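Local atomic coordinates of pentafunctional AROM polypeptide (Schizosaccharomyces pombe, PDB entry 5SWV), a protein that probably catalyses dehydration of 3-dehydroquinate and reduction of 3-dehydroshikimate, two of the five shikimate-pathway reactions assigned to the full-length polypeptide. Residues A[314-319]-A[331-336]. Numbering follows the deposited sequence.
Sequences LSVMKF and GAVNTI
Val316, Met317, Val333 and Ile336 make the apolar contacts here, a worked example of a turn packed by side chains against the connection between helix 325-330 and strand 335-340, with no hydrogen bond between the two segments. Val316 spreads its two methyls over separate partners. CG1 rests on Val333, 3.9 Å from its CB, and the two valines cross at about a right angle; CG2, placed anti to the backbone N, reaches the tip of Ile336, 3.7 Å from CD1. Met317 lies aslant Val333, its CG 3.5 Å from Val333 CG2. Leu323, from strand 322-323, touches both Met317 and Val333.

A second group of contacts sets side chains against backbone. The sulfur SD of Met317 lies 3.6 Å from Gly331 C and equally near Ala332 N, and the bend at chi3 (73°) brings CE beside the same Gly331-Ala332 peptide. The Leu314 side chain meets the carbonyl oxygen of that peptide, CG standing 3.6 Å from Gly331 O.

Backbone geometry shapes both partners. A type I turn runs from Leu314 to Met317, with Met317 N bonded to Leu314 O, and presents Val316 to 331-336. Gly331, at positive phi (62°), is the C-prime residue of a Schellman motif closing helix 325-330. Beyond it, Asn334 and Thr335 form a classic beta bulge opposite Asp350, while Val333 has a backbone bond with Lys313. The contact packs the loop between strands 303-308 and 322-323 against the chain that leaves helix 325-330 and enters strand 335-340 of the mixed sheet, in what is by sequence family the substrate-binding domain of shikimate dehydrogenase.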
# COMPACT_ATOMS: atom_id res chain seq x y z
N LEU A 314 10.53 16.87 17.89
CA LEU A 314 11.94 17.19 17.68
C LEU A 314 12.84 16.61 18.78
O LEU A 314 13.91 16.06 18.49
CB LEU A 314 12.15 18.70 17.56
CG LEU A 314 11.58 19.37 16.30
CD1 LEU A 314 10.13 19.82 16.49
CD2 LEU A 314 12.42 20.55 15.89
N SER A 315 12.41 16.73 20.03
CA SER A 315 13.23 16.32 21.17
C SER A 315 13.38 14.81 21.30
O SER A 315 14.28 14.35 21.98
CB SER A 315 12.70 16.90 22.47
OG SER A 315 11.37 16.49 22.68
N VAL A 316 12.51 14.05 20.65
CA VAL A 316 12.59 12.60 20.69
C VAL A 316 13.70 12.05 19.79
O VAL A 316 14.20 10.96 20.03
CB VAL A 316 11.22 11.95 20.32
CG1 VAL A 316 11.00 11.90 18.81
CG2 VAL A 316 11.09 10.57 20.93
N MET A 317 14.06 12.81 18.77
CA MET A 317 15.06 12.37 17.77
C MET A 317 16.41 11.99 18.37
O MET A 317 17.11 11.14 17.82
CB MET A 317 15.25 13.46 16.70
CG MET A 317 14.02 13.62 15.83
SD MET A 317 14.04 15.07 14.78
CE MET A 317 15.26 14.56 13.57
N LYS A 318 16.77 12.65 19.46
CA LYS A 318 17.77 12.18 20.44
C LYS A 318 17.95 10.65 20.51
O LYS A 318 19.07 10.14 20.38
CB LYS A 318 17.35 12.68 21.83
CG LYS A 318 18.48 13.13 22.73
CD LYS A 318 18.08 13.14 24.22
CE LYS A 318 16.82 13.94 24.54
NZ LYS A 318 16.85 15.33 23.98
N PHE A 319 16.83 9.93 20.70
CA PHE A 319 16.85 8.50 20.98
C PHE A 319 16.85 7.60 19.76
O PHE A 319 16.84 6.37 19.91
CB PHE A 319 15.63 8.09 21.81
CG PHE A 319 15.51 8.81 23.11
CD1 PHE A 319 16.45 8.62 24.11
CD2 PHE A 319 14.43 9.66 23.36
CE1 PHE A 319 16.34 9.27 25.33
CE2 PHE A 319 14.31 10.32 24.57
CZ PHE A 319 15.27 10.13 25.56
N GLY A 331 13.14 17.32 9.79
CA GLY A 331 13.71 17.48 11.13
C GLY A 331 12.69 17.21 12.23
O GLY A 331 12.58 17.97 13.19
N ALA A 332 11.93 16.13 12.06
CA ALA A 332 10.86 15.81 12.99
C ALA A 332 10.45 14.35 12.87
O ALA A 332 10.41 13.79 11.77
CB ALA A 332 9.66 16.71 12.73
N VAL A 333 10.16 13.75 14.02
CA VAL A 333 9.70 12.37 14.09
C VAL A 333 8.29 12.33 14.66
O VAL A 333 8.04 12.92 15.69
CB VAL A 333 10.66 11.55 14.97
CG1 VAL A 333 10.07 10.21 15.37
CG2 VAL A 333 11.96 11.31 14.21
N ASN A 334 7.36 11.67 13.96
CA ASN A 334 6.07 11.27 14.54
C ASN A 334 5.83 9.75 14.64
O ASN A 334 4.76 9.34 15.08
CB ASN A 334 4.90 11.91 13.78
CG ASN A 334 4.49 11.13 12.54
OD1 ASN A 334 5.23 10.26 12.04
ND2 ASN A 334 3.31 11.45 12.02
N THR A 335 6.78 8.93 14.18
CA THR A 335 6.61 7.48 14.13
C THR A 335 7.92 6.81 14.47
O THR A 335 8.85 6.86 13.68
CB THR A 335 6.17 7.03 12.73
OG1 THR A 335 4.88 7.58 12.45
CG2 THR A 335 6.08 5.53 12.64
N ILE A 336 7.97 6.19 15.64
CA ILE A 336 9.14 5.46 16.10
C ILE A 336 8.97 3.97 15.81
O ILE A 336 8.02 3.35 16.27
CB ILE A 336 9.34 5.68 17.62
CG1 ILE A 336 9.56 7.18 17.89
CG2 ILE A 336 10.49 4.82 18.15
CD1 ILE A 336 9.65 7.55 19.35